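Local coordinates for protein acyl-CoA thioesterase II TesB2 (Mycobacterium marinum, PDB 3U0A) that probably hydrolyses fatty acyl-CoA thioesters to free fatty acids and CoA, as a double-hotdog thioesterase of the C/M/P thioester hydrolase family, at residues Glu9-Glu14 with His189-Ala194; Gly39-Gln44 with Thr76-Glu81; Val47-Thr52 with Val90-Asn95; Arg82-Gly87 with Gly107-Thr112. One frame throughout, in Å; residues are numbered along the deposited sequence.

Contact 1: residues Glu9-Glu14 with His189-Ala194; sequences EILDLE and HICALA
L11 and I10, in the loop that leads into the first strand, meet C191 on helix 186-200, so that the N-terminal tail of this double-hotdog thioesterase touches the central helix of the second hotdog half. The closer partner is L11: its CD1 methyl lies 4.0 Å from SG of C191. I10 adds a looser approach through its CG2 branch, which ends 4.4 Å from the same SG. No hydrogen bond crosses between the segments, and the contact is small, with about 99 Å² buried in all. Cysteine suits this place because a short, weakly polar thiol packs against both aliphatic chains without bringing in a group that needs a strong partner.

Behind these first contacts, the loop is shaped by a backbone bond from D12 N to E9 O (3.1 Å), which turns residues 9 to 12 back on themselves. I10 also packs on H40, and its carbonyl O accepts from Q44 NE2, both on helix 34-51; C191 in turn rests on V47 of that helix. The tail therefore lies beside the central helices of both halves. On the other side, regular helical bonds such as L193 N to H189 O keep the backbone around C191 rigid. With chi1 at -73° its sulfur stands anti to the carbonyl carbon, and this rotation carries SG out from the helix toward CD1 of L11.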
loop_
_atom_site.group_PDB
_atom_site.type_symbol
_atom_site.label_atom_id
_atom_site.label_comp_id
_atom_site.label_asym_id
_atom_site.label_seq_id
_atom_site.Cartn_x
_atom_site.Cartn_y
_atom_site.Cartn_z
ATOM N N GLU A 9 -9.798 -5.692 -23.505
ATOM C CA GLU A 9 -11.191 -5.398 -23.187
ATOM C C GLU A 9 -11.328 -4.658 -21.867
ATOM O O GLU A 9 -12.358 -4.010 -21.636
ATOM C CB GLU A 9 -12.049 -6.668 -23.176
ATOM N N ILE A 10 -10.305 -4.699 -21.006
ATOM C CA ILE A 10 -10.359 -3.912 -19.774
ATOM C C ILE A 10 -10.464 -2.437 -20.115
ATOM O O ILE A 10 -11.066 -1.682 -19.406
ATOM C CB ILE A 10 -9.151 -4.167 -18.852
ATOM C CG1 ILE A 10 -9.230 -5.557 -18.284
ATOM C CG2 ILE A 10 -9.144 -3.212 -17.671
ATOM C CD1 ILE A 10 -8.709 -5.637 -16.895
ATOM N N LEU A 11 -9.880 -2.050 -21.236
ATOM C CA LEU A 11 -9.851 -0.655 -21.641
ATOM C C LEU A 11 -11.157 -0.206 -22.302
ATOM O O LEU A 11 -11.399 0.978 -22.413
ATOM C CB LEU A 11 -8.653 -0.405 -22.567
ATOM C CG LEU A 11 -7.377 0.079 -21.849
ATOM C CD1 LEU A 11 -6.902 -0.838 -20.718
ATOM C CD2 LEU A 11 -6.305 0.245 -22.906
ATOM N N ASP A 12 -12.008 -1.154 -22.673
ATOM C CA ASP A 12 -13.261 -0.872 -23.373
ATOM C C ASP A 12 -14.332 -0.447 -22.369
ATOM O O ASP A 12 -14.908 -1.282 -21.693
ATOM C CB ASP A 12 -13.682 -2.130 -24.197
ATOM C CG ASP A 12 -14.995 -1.932 -25.044
ATOM O OD1 ASP A 12 -15.297 -0.776 -25.498
ATOM O OD2 ASP A 12 -15.718 -2.964 -25.288
ATOM N N LEU A 13 -14.565 0.857 -22.252
ATOM C CA LEU A 13 -15.596 1.412 -21.376
ATOM C C LEU A 13 -16.560 2.287 -22.158
ATOM O O LEU A 13 -16.119 3.113 -22.944
ATOM C CB LEU A 13 -14.972 2.317 -20.313
ATOM C CG LEU A 13 -14.243 1.763 -19.091
ATOM C CD1 LEU A 13 -13.833 2.997 -18.283
ATOM C CD2 LEU A 13 -15.075 0.794 -18.263
ATOM N N GLU A 14 -17.859 2.143 -21.915
ATOM C CA GLU A 14 -18.847 3.072 -22.431
ATOM C C GLU A 14 -18.924 4.291 -21.518
ATOM O O GLU A 14 -19.029 4.154 -20.317
ATOM C CB GLU A 14 -20.232 2.395 -22.465
ATOM C CG GLU A 14 -21.335 3.229 -23.131
ATOM C CD GLU A 14 -22.759 2.688 -22.912
ATOM O OE1 GLU A 14 -22.944 1.693 -22.152
ATOM O OE2 GLU A 14 -23.706 3.273 -23.492
ATOM N N HIS A 189 -0.578 -1.520 -20.589
ATOM C CA HIS A 189 0.482 -2.290 -19.989
ATOM C C HIS A 189 0.344 -2.276 -18.496
ATOM O O HIS A 189 0.419 -3.313 -17.878
ATOM C CB HIS A 189 1.863 -1.820 -20.486
ATOM C CG HIS A 189 2.115 -2.168 -21.941
ATOM N ND1 HIS A 189 2.914 -3.163 -22.307
ATOM C CD2 HIS A 189 1.575 -1.645 -23.111
ATOM C CE1 HIS A 189 2.892 -3.273 -23.636
ATOM N NE2 HIS A 189 2.079 -2.334 -24.120
ATOM N N ILE A 190 0.097 -1.096 -17.928
ATOM C CA ILE A 190 -0.125 -0.944 -16.486
ATOM C C ILE A 190 -1.275 -1.873 -16.024
ATOM O O ILE A 190 -1.101 -2.644 -15.089
ATOM C CB ILE A 190 -0.325 0.555 -16.109
ATOM C CG1 ILE A 190 0.981 1.342 -16.300
ATOM C CG2 ILE A 190 -0.699 0.723 -14.655
ATOM C CD1 ILE A 190 0.758 2.821 -16.577
ATOM N N CYS A 191 -2.404 -1.834 -16.737
ATOM C CA CYS A 191 -3.540 -2.712 -16.467
ATOM C C CYS A 191 -3.186 -4.193 -16.596
ATOM O O CYS A 191 -3.600 -5.006 -15.788
ATOM C CB CYS A 191 -4.718 -2.374 -17.382
ATOM S SG CYS A 191 -5.566 -0.822 -16.969
ATOM N N ALA A 192 -2.408 -4.532 -17.606
ATOM C CA ALA A 192 -1.956 -5.897 -17.797
ATOM C C ALA A 192 -1.200 -6.363 -16.549
ATOM O O ALA A 192 -1.507 -7.412 -16.001
ATOM C CB ALA A 192 -1.089 -6.011 -19.061
ATOM N N LEU A 193 -0.240 -5.555 -16.092
ATOM C CA LEU A 193 0.574 -5.896 -14.929
ATOM C C LEU A 193 -0.271 -5.935 -13.642
ATOM O O LEU A 193 -0.082 -6.830 -12.792
ATOM C CB LEU A 193 1.754 -4.915 -14.777
ATOM C CG LEU A 193 2.662 -5.056 -13.542
ATOM C CD1 LEU A 193 4.034 -4.507 -13.832
ATOM C CD2 LEU A 193 2.091 -4.341 -12.335
ATOM N N ALA A 194 -1.176 -4.966 -13.503
ATOM C CA ALA A 194 -2.007 -4.867 -12.313
ATOM C C ALA A 194 -2.979 -6.059 -12.269
ATOM O O ALA A 194 -3.247 -6.629 -11.201
ATOM C CB ALA A 194 -2.756 -3.531 -12.281
#

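Contact 2: residues Gly39-Gln44 with Thr76-Glu81; sequences GHVAGQ and TVFLVE
F78 and Q44 bury the most surface here, and they meet at the far end of the phenylalanine ring. CZ of F78 comes 3.5 Å from CB of Q44, while CE2 touches the same CB from slightly farther off. The backbone carbon C of Q44 lies over one face of the ring, 4.0 Å above its plane and displaced toward the rim. The two side chains cross at about a right angle. Beyond CG the glutamine chain is extended, and its amide, turned 73° from the ring plane, passes near the rim with OE1 4.1 Å from CZ of F78. No hydrogen bond joins the segments. CB and the backbone carbon of Q44 give the ring its apolar footing, while NE2 at the polar end is engaged by the N-terminal loop.

V41, one helical turn earlier, is the third partner. Its carbonyl O lies 3.7 Å from CE1 of F78, approaching the ring obliquely, and its CG1 methyl reaches the same CE1 at 4.4 Å. This is the core of the first hotdog half, in which strand 76-85 and its neighbours wrap round the long central helix 34-51. The strand presents F78 to the helix by its CB direction, and chi1 of -54° sets CG anti to the carbonyl carbon, leaving the ring reaching across the gap between strand and helix. L13, S45, S48 and A96 also pack on F78. A long, flat aromatic group suits the 8.1 Å between the CA atoms of Q44 and F78.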
loop_
_atom_site.group_PDB
_atom_site.type_symbol
_atom_site.label_atom_id
_atom_site.label_comp_id
_atom_site.label_asym_id
_atom_site.label_seq_id
_atom_site.Cartn_x
_atom_site.Cartn_y
_atom_site.Cartn_z
ATOM N N GLY A 39 -10.128 -8.592 -10.415
ATOM C CA GLY A 39 -9.049 -7.945 -11.154
ATOM C C GLY A 39 -9.519 -7.104 -12.331
ATOM O O GLY A 39 -8.958 -6.050 -12.601
ATOM N N HIS A 40 -10.532 -7.605 -13.029
ATOM C CA HIS A 40 -11.222 -6.892 -14.115
ATOM C C HIS A 40 -11.805 -5.594 -13.624
ATOM O O HIS A 40 -11.480 -4.526 -14.133
ATOM C CB HIS A 40 -12.331 -7.789 -14.702
ATOM C CG HIS A 40 -12.914 -7.304 -16.021
ATOM N ND1 HIS A 40 -12.292 -7.500 -17.219
ATOM C CD2 HIS A 40 -14.119 -6.655 -16.309
ATOM C CE1 HIS A 40 -13.058 -6.984 -18.210
ATOM N NE2 HIS A 40 -14.164 -6.468 -17.655
ATOM N N VAL A 41 -12.636 -5.705 -12.596
ATOM C CA VAL A 41 -13.320 -4.580 -12.005
ATOM C C VAL A 41 -12.329 -3.529 -11.534
ATOM O O VAL A 41 -12.547 -2.355 -11.736
ATOM C CB VAL A 41 -14.247 -5.035 -10.837
ATOM C CG1 VAL A 41 -14.811 -3.846 -10.071
ATOM C CG2 VAL A 41 -15.384 -5.884 -11.379
ATOM N N ALA A 42 -11.231 -3.960 -10.925
ATOM C CA ALA A 42 -10.233 -3.029 -10.405
ATOM C C ALA A 42 -9.579 -2.290 -11.545
ATOM O O ALA A 42 -9.352 -1.086 -11.473
ATOM C CB ALA A 42 -9.185 -3.763 -9.604
ATOM N N GLY A 43 -9.277 -3.041 -12.604
ATOM C CA GLY A 43 -8.612 -2.510 -13.766
ATOM C C GLY A 43 -9.498 -1.510 -14.440
ATOM O O GLY A 43 -9.042 -0.443 -14.829
ATOM N N GLN A 44 -10.781 -1.844 -14.563
ATOM C CA GLN A 44 -11.715 -0.950 -15.213
ATOM C C GLN A 44 -11.943 0.279 -14.346
ATOM O O GLN A 44 -12.028 1.382 -14.877
ATOM C CB GLN A 44 -13.020 -1.655 -15.586
ATOM C CG GLN A 44 -12.875 -2.579 -16.813
ATOM C CD GLN A 44 -14.194 -2.828 -17.585
ATOM O OE1 GLN A 44 -15.167 -3.403 -17.059
ATOM N NE2 GLN A 44 -14.216 -2.405 -18.834
ATOM N N THR A 76 -21.091 -3.188 -14.811
ATOM C CA THR A 76 -20.671 -2.353 -13.686
ATOM C C THR A 76 -20.544 -0.882 -14.135
ATOM O O THR A 76 -20.136 -0.583 -15.255
ATOM C CB THR A 76 -19.331 -2.839 -13.101
ATOM O OG1 THR A 76 -19.414 -4.234 -12.838
ATOM C CG2 THR A 76 -18.979 -2.086 -11.791
ATOM N N VAL A 77 -20.917 0.011 -13.233
ATOM C CA VAL A 77 -20.833 1.415 -13.455
ATOM C C VAL A 77 -19.754 1.992 -12.547
ATOM O O VAL A 77 -19.638 1.620 -11.381
ATOM C CB VAL A 77 -22.191 2.064 -13.176
ATOM C CG1 VAL A 77 -22.079 3.583 -13.126
ATOM C CG2 VAL A 77 -23.189 1.588 -14.218
ATOM N N PHE A 78 -18.969 2.911 -13.092
ATOM C CA PHE A 78 -17.837 3.503 -12.386
ATOM C C PHE A 78 -18.106 4.990 -12.203
ATOM O O PHE A 78 -18.304 5.735 -13.176
ATOM C CB PHE A 78 -16.524 3.233 -13.150
ATOM C CG PHE A 78 -16.300 1.779 -13.434
ATOM C CD1 PHE A 78 -15.711 0.957 -12.487
ATOM C CD2 PHE A 78 -16.771 1.205 -14.594
ATOM C CE1 PHE A 78 -15.564 -0.389 -12.709
ATOM C CE2 PHE A 78 -16.607 -0.147 -14.831
ATOM C CZ PHE A 78 -16.003 -0.942 -13.892
ATOM N N LEU A 79 -18.115 5.389 -10.934
ATOM C CA LEU A 79 -18.352 6.740 -10.522
ATOM C C LEU A 79 -17.064 7.415 -10.072
ATOM O O LEU A 79 -16.580 7.164 -8.979
ATOM C CB LEU A 79 -19.347 6.707 -9.379
ATOM C CG LEU A 79 -20.667 6.047 -9.764
ATOM C CD1 LEU A 79 -21.613 6.198 -8.581
ATOM C CD2 LEU A 79 -21.231 6.680 -11.072
ATOM N N VAL A 80 -16.550 8.298 -10.923
ATOM C CA VAL A 80 -15.268 8.983 -10.720
ATOM C C VAL A 80 -15.473 10.299 -9.975
ATOM O O VAL A 80 -16.400 11.018 -10.283
ATOM C CB VAL A 80 -14.533 9.285 -12.067
ATOM C CG1 VAL A 80 -13.143 9.867 -11.833
ATOM C CG2 VAL A 80 -14.435 8.039 -12.913
ATOM N N GLU A 81 -14.589 10.590 -9.013
ATOM C CA GLU A 81 -14.585 11.840 -8.244
ATOM C C GLU A 81 -13.285 12.569 -8.522
ATOM O O GLU A 81 -12.224 11.965 -8.331
ATOM C CB GLU A 81 -14.611 11.511 -6.767
ATOM C CG GLU A 81 -14.504 12.730 -5.863
ATOM C CD GLU A 81 -14.268 12.327 -4.414
ATOM O OE1 GLU A 81 -15.230 11.832 -3.767
ATOM O OE2 GLU A 81 -13.094 12.446 -3.948
#

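Contact 3: residues Val47-Thr52 with Val90-Asn95; sequences VSAVRT and VTRRVN. With NA (sodium ion), chain G.
R92 reaches from strand 89-98 to T52, just after helix 34-51, fastening the central helix of the first hotdog half to the sheet that wraps it. At the root of the side chain, CB of R92 rests 4.0 Å from the methyl of A49, a small residue that lets strand and helix come close; CG2 of V94, two residues along the strand, packs on the same methyl. CG then passes near O of A49, and the chain bends at chi2 (-64°), which carries CD alongside the T52 hydroxyl, 3.3 Å from OG1. NE donates to OG1 over 2.7 Å, and NH2 donates to O of T52 over 2.6 Å with an angle of 167° at the hydrogen. Arginine thus grips T52 side-on with two nitrogens, one to each oxygen. Both acceptors lie close to the guanidinium plane, although NH2 stands above the plane of the T52 carbonyl.

Threonine is apt because its hydroxyl does two jobs: OG1 accepts from NE and donates to O of A49, which also receives the backbone NH of T52. NH1 points the other way, to O of T91 and to a salt bridge with D85, so the buried charge is probably balanced. Nearby, O of V50 binds a sodium ion at 2.8 Å; O of V53 is a further ligand, and a water lies 2.4 Å from the sodium ion.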
loop_
_atom_site.group_PDB
_atom_site.type_symbol
_atom_site.label_atom_id
_atom_site.label_comp_id
_atom_site.label_asym_id
_atom_site.label_seq_id
_atom_site.Cartn_x
_atom_site.Cartn_y
_atom_site.Cartn_z
ATOM N N VAL A 47 -9.113 2.490 -15.283
ATOM C CA VAL A 47 -9.260 3.011 -16.625
ATOM C C VAL A 47 -10.236 4.171 -16.604
ATOM O O VAL A 47 -10.026 5.162 -17.283
ATOM C CB VAL A 47 -9.707 1.928 -17.604
ATOM C CG1 VAL A 47 -10.073 2.525 -18.971
ATOM C CG2 VAL A 47 -8.624 0.895 -17.731
ATOM N N SER A 48 -11.281 4.050 -15.795
ATOM C CA SER A 48 -12.240 5.143 -15.582
ATOM C C SER A 48 -11.614 6.404 -15.006
ATOM O O SER A 48 -11.996 7.532 -15.347
ATOM C CB SER A 48 -13.314 4.685 -14.609
ATOM O OG SER A 48 -14.349 4.038 -15.306
ATOM N N ALA A 49 -10.702 6.199 -14.065
ATOM C CA ALA A 49 -9.973 7.283 -13.482
ATOM C C ALA A 49 -9.155 7.977 -14.594
ATOM O O ALA A 49 -9.177 9.188 -14.692
ATOM C CB ALA A 49 -9.085 6.758 -12.353
ATOM N N VAL A 50 -8.486 7.175 -15.428
ATOM C CA VAL A 50 -7.550 7.637 -16.421
ATOM C C VAL A 50 -8.234 8.520 -17.510
ATOM O O VAL A 50 -7.639 9.469 -18.062
ATOM C CB VAL A 50 -6.824 6.430 -17.041
ATOM C CG1 VAL A 50 -6.010 6.821 -18.267
ATOM C CG2 VAL A 50 -5.934 5.785 -16.013
ATOM N N ARG A 51 -9.504 8.234 -17.776
ATOM C CA ARG A 51 -10.245 8.966 -18.813
ATOM C C ARG A 51 -10.649 10.388 -18.422
ATOM O O ARG A 51 -10.950 11.214 -19.286
ATOM C CB ARG A 51 -11.434 8.136 -19.278
ATOM C CG ARG A 51 -10.902 7.065 -20.200
ATOM C CD ARG A 51 -11.920 6.246 -20.938
ATOM N NE ARG A 51 -12.934 7.018 -21.658
ATOM C CZ ARG A 51 -13.853 6.446 -22.440
ATOM N NH1 ARG A 51 -14.754 7.202 -23.100
ATOM N NH2 ARG A 51 -13.844 5.101 -22.591
ATOM N N THR A 52 -10.605 10.659 -17.119
ATOM C CA THR A 52 -10.929 11.958 -16.542
ATOM C C THR A 52 -9.673 12.753 -16.228
ATOM O O THR A 52 -9.754 13.848 -15.671
ATOM C CB THR A 52 -11.733 11.811 -15.217
ATOM O OG1 THR A 52 -10.873 11.351 -14.168
ATOM C CG2 THR A 52 -12.875 10.847 -15.393
ATOM N N VAL A 90 -2.584 15.071 -10.048
ATOM C CA VAL A 90 -4.021 14.974 -10.095
ATOM C C VAL A 90 -4.392 13.716 -9.313
ATOM O O VAL A 90 -3.681 12.704 -9.350
ATOM C CB VAL A 90 -4.510 14.934 -11.558
ATOM C CG1 VAL A 90 -5.941 14.459 -11.654
ATOM C CG2 VAL A 90 -4.360 16.307 -12.226
ATOM N N THR A 91 -5.478 13.783 -8.551
ATOM C CA THR A 91 -5.925 12.618 -7.783
ATOM C C THR A 91 -7.360 12.302 -8.120
ATOM O O THR A 91 -8.157 13.212 -8.232
ATOM C CB THR A 91 -5.830 12.862 -6.253
ATOM O OG1 THR A 91 -4.516 13.344 -5.911
ATOM C CG2 THR A 91 -6.120 11.577 -5.483
ATOM N N ARG A 92 -7.680 11.013 -8.238
ATOM C CA ARG A 92 -9.043 10.538 -8.463
ATOM C C ARG A 92 -9.500 9.519 -7.431
ATOM O O ARG A 92 -8.672 8.759 -6.931
ATOM C CB ARG A 92 -9.129 9.911 -9.845
ATOM C CG ARG A 92 -8.882 10.887 -10.996
ATOM C CD ARG A 92 -9.951 11.966 -11.054
ATOM N NE ARG A 92 -9.820 12.875 -12.191
ATOM C CZ ARG A 92 -9.376 14.126 -12.137
ATOM N NH1 ARG A 92 -8.970 14.688 -10.985
ATOM N NH2 ARG A 92 -9.320 14.829 -13.249
ATOM N N ARG A 93 -10.801 9.518 -7.096
ATOM C CA ARG A 93 -11.418 8.363 -6.390
ATOM C C ARG A 93 -12.456 7.760 -7.302
ATOM O O ARG A 93 -13.080 8.499 -8.069
ATOM C CB ARG A 93 -12.017 8.715 -5.022
ATOM C CG ARG A 93 -10.939 9.034 -4.015
ATOM C CD ARG A 93 -11.426 9.130 -2.582
ATOM N NE ARG A 93 -12.561 10.045 -2.358
ATOM C CZ ARG A 93 -13.228 10.202 -1.187
ATOM N NH1 ARG A 93 -12.909 9.510 -0.064
ATOM N NH2 ARG A 93 -14.253 11.039 -1.141
ATOM N N VAL A 94 -12.604 6.438 -7.254
ATOM C CA VAL A 94 -13.580 5.726 -8.065
ATOM C C VAL A 94 -14.324 4.697 -7.216
ATOM O O VAL A 94 -13.691 3.966 -6.418
ATOM C CB VAL A 94 -12.939 4.952 -9.251
ATOM C CG1 VAL A 94 -14.016 4.215 -10.052
ATOM C CG2 VAL A 94 -12.152 5.866 -10.167
ATOM N N ASN A 95 -15.657 4.645 -7.407
ATOM C CA ASN A 95 -16.504 3.596 -6.856
ATOM C C ASN A 95 -17.117 2.750 -7.978
ATOM O O ASN A 95 -17.814 3.261 -8.816
ATOM C CB ASN A 95 -17.643 4.180 -6.017
ATOM C CG ASN A 95 -17.217 4.611 -4.622
ATOM O OD1 ASN A 95 -16.108 4.300 -4.131
ATOM N ND2 ASN A 95 -18.121 5.324 -3.957
HETATM NA NA NA G . -5.094 10.290 -18.781
HETATM O O HOH W 1 -3.175 9.370 -17.647
#

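Contact 4: residues Arg82-Gly87 with Gly107-Thr112; sequences RTRDGG and GASFQT. With SO4 (sulfate ion), chain D.
A sparse, partly water-mediated contact joins R84 and G87 to S109 and T112 near the rim of the first hotdog half, between two strands that are not neighbours: strand 89-98 lies between 76-85 and 101-111 in the sheet. The touching parts, residues 84 to 87 and 109 to 112, run 15° apart, and the segments bury only about 69 Å². NH2 of R84 stops 4.3 Å from OG of S109, with the hydroxyl at the edge of the guanidinium near its plane. A water bridges the two, accepting from NH2 of R84 at 2.6 Å and meeting OG of S109 in a weak bond of 3.4 Å. The long arginine has the length to pass over the intervening strand. Farther along, O of G87 approaches CG2 of T112 at 4.2 Å.

A classic beta bulge interrupts strand 76-85 at T83 and R84, which pair with the single residue T91. Around R84, F89 packs against the side chain, T91 OG1 takes a weak bond from NH2, and R68 of the second subunit lies close by. At the other end of the segment, R82 extends outward, its NH2 donating to O1 of a sulfate ion, probably from the crystallisation liquor, at 3.3 Å and 137°. Its positive charge probably favours that anion, whereas R84 spends its NH2 on a water whose other bond is weak, which gives little direct holding force between the strands.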
loop_
_atom_site.group_PDB
_atom_site.type_symbol
_atom_site.label_atom_id
_atom_site.label_comp_id
_atom_site.label_asym_id
_atom_site.label_seq_id
_atom_site.Cartn_x
_atom_site.Cartn_y
_atom_site.Cartn_z
ATOM N N ARG A 82 -13.335 13.830 -8.976
ATOM C CA ARG A 82 -12.083 14.534 -9.349
ATOM C C ARG A 82 -11.517 15.161 -8.103
ATOM O O ARG A 82 -11.781 16.282 -7.813
ATOM C CB ARG A 82 -12.284 15.569 -10.446
ATOM C CG ARG A 82 -12.985 15.001 -11.648
ATOM C CD ARG A 82 -12.807 15.796 -12.941
ATOM N NE ARG A 82 -13.360 15.009 -14.042
ATOM C CZ ARG A 82 -13.219 15.255 -15.338
ATOM N NH1 ARG A 82 -12.525 16.299 -15.760
ATOM N NH2 ARG A 82 -13.780 14.429 -16.214
ATOM N N THR A 83 -10.746 14.403 -7.354
ATOM C CA THR A 83 -10.560 14.729 -5.982
ATOM C C THR A 83 -9.689 15.982 -5.870
ATOM O O THR A 83 -9.967 16.883 -5.074
ATOM C CB THR A 83 -9.958 13.537 -5.228
ATOM O OG1 THR A 83 -10.806 12.402 -5.403
ATOM C CG2 THR A 83 -9.850 13.852 -3.759
ATOM N N ARG A 84 -8.660 16.036 -6.709
ATOM C CA ARG A 84 -7.741 17.155 -6.763
ATOM C C ARG A 84 -7.134 17.256 -8.174
ATOM O O ARG A 84 -6.786 16.233 -8.809
ATOM C CB ARG A 84 -6.664 16.966 -5.700
ATOM C CG ARG A 84 -5.649 18.110 -5.496
ATOM C CD ARG A 84 -4.356 17.893 -6.292
ATOM N NE ARG A 84 -3.853 16.498 -6.247
ATOM C CZ ARG A 84 -2.932 16.047 -5.385
ATOM N NH1 ARG A 84 -2.379 16.881 -4.498
ATOM N NH2 ARG A 84 -2.545 14.759 -5.410
ATOM N N ASP A 85 -7.062 18.487 -8.656
ATOM C CA ASP A 85 -6.420 18.814 -9.914
ATOM C C ASP A 85 -5.410 19.994 -9.728
ATOM O O ASP A 85 -5.776 21.149 -9.801
ATOM C CB ASP A 85 -7.487 19.170 -10.970
ATOM C CG ASP A 85 -8.210 17.953 -11.499
ATOM O OD1 ASP A 85 -7.876 17.497 -12.601
ATOM O OD2 ASP A 85 -9.095 17.417 -10.801
ATOM N N GLY A 86 -4.151 19.680 -9.482
ATOM C CA GLY A 86 -3.138 20.700 -9.296
ATOM C C GLY A 86 -2.207 20.760 -10.480
ATOM O O GLY A 86 -2.495 20.202 -11.541
ATOM N N GLY A 87 -1.077 21.428 -10.290
ATOM C CA GLY A 87 -0.119 21.665 -11.366
ATOM C C GLY A 87 0.754 20.474 -11.730
ATOM O O GLY A 87 1.139 20.334 -12.881
ATOM N N GLY A 107 -8.513 4.584 -5.084
ATOM C CA GLY A 107 -7.902 5.872 -5.382
ATOM C C GLY A 107 -6.614 5.711 -6.179
ATOM O O GLY A 107 -5.927 4.691 -6.046
ATOM N N ALA A 108 -6.304 6.727 -6.987
ATOM C CA ALA A 108 -5.115 6.745 -7.824
ATOM C C ALA A 108 -4.561 8.162 -7.963
ATOM O O ALA A 108 -5.323 9.122 -7.956
ATOM C CB ALA A 108 -5.411 6.137 -9.195
ATOM N N SER A 109 -3.224 8.260 -8.111
ATOM C CA SER A 109 -2.510 9.538 -8.240
ATOM C C SER A 109 -1.799 9.623 -9.587
ATOM O O SER A 109 -1.226 8.652 -10.057
ATOM C CB SER A 109 -1.499 9.711 -7.093
ATOM O OG SER A 109 -1.035 11.059 -6.961
ATOM N N PHE A 110 -1.850 10.803 -10.184
ATOM C CA PHE A 110 -1.265 11.075 -11.490
ATOM C C PHE A 110 -0.294 12.300 -11.425
ATOM O O PHE A 110 -0.593 13.322 -10.797
ATOM C CB PHE A 110 -2.395 11.325 -12.507
ATOM C CG PHE A 110 -3.429 10.218 -12.569
ATOM C CD1 PHE A 110 -4.297 10.005 -11.523
ATOM C CD2 PHE A 110 -3.532 9.407 -13.686
ATOM C CE1 PHE A 110 -5.235 8.998 -11.565
ATOM C CE2 PHE A 110 -4.477 8.380 -13.741
ATOM C CZ PHE A 110 -5.329 8.173 -12.671
ATOM N N GLN A 111 0.867 12.180 -12.066
ATOM C CA GLN A 111 1.891 13.213 -12.003
ATOM C C GLN A 111 2.442 13.514 -13.359
ATOM O O GLN A 111 2.542 12.643 -14.209
ATOM C CB GLN A 111 3.038 12.762 -11.095
ATOM C CG GLN A 111 4.172 13.781 -10.893
ATOM C CD GLN A 111 5.435 13.167 -10.296
ATOM O OE1 GLN A 111 5.658 11.983 -10.412
ATOM N NE2 GLN A 111 6.253 13.981 -9.649
ATOM N N THR A 112 2.863 14.751 -13.544
ATOM C CA THR A 112 3.608 15.113 -14.756
ATOM C C THR A 112 5.060 14.563 -14.741
ATOM O O THR A 112 5.574 14.060 -13.738
ATOM C CB THR A 112 3.610 16.641 -15.019
ATOM O OG1 THR A 112 4.034 17.324 -13.846
ATOM C CG2 THR A 112 2.250 17.132 -15.405
HETATM S S SO4 D . -15.028 14.560 -20.029
HETATM O O1 SO4 D . -15.014 15.665 -18.997
HETATM O O2 SO4 D . -13.746 13.810 -19.988
HETATM O O3 SO4 D . -16.129 13.591 -19.733
HETATM O O4 SO4 D . -15.333 15.148 -21.406
HETATM O O HOH W 2 -1.447 12.783 -4.082
#

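Contacts 1, 2 and 3 are buried and gather round helix 34-51, whereas contact 4 lies only partly buried at the rim. Contacts 2 and 3 use successive parts of that helix against neighbouring strands; E81 and R93 join them by a salt bridge. Contact 1 also touches that helix, through its loop and through C191, and alone ties in the second hotdog half. Chemistry follows place: thiol and aliphatic groups in contact 1, an aromatic ring in contact 2, a charged hydrogen-bonded grip in contact 3 and water in contact 4. D85 of contact 4 pairs with R92 of contact 3, and both contacts also touch the second subunit.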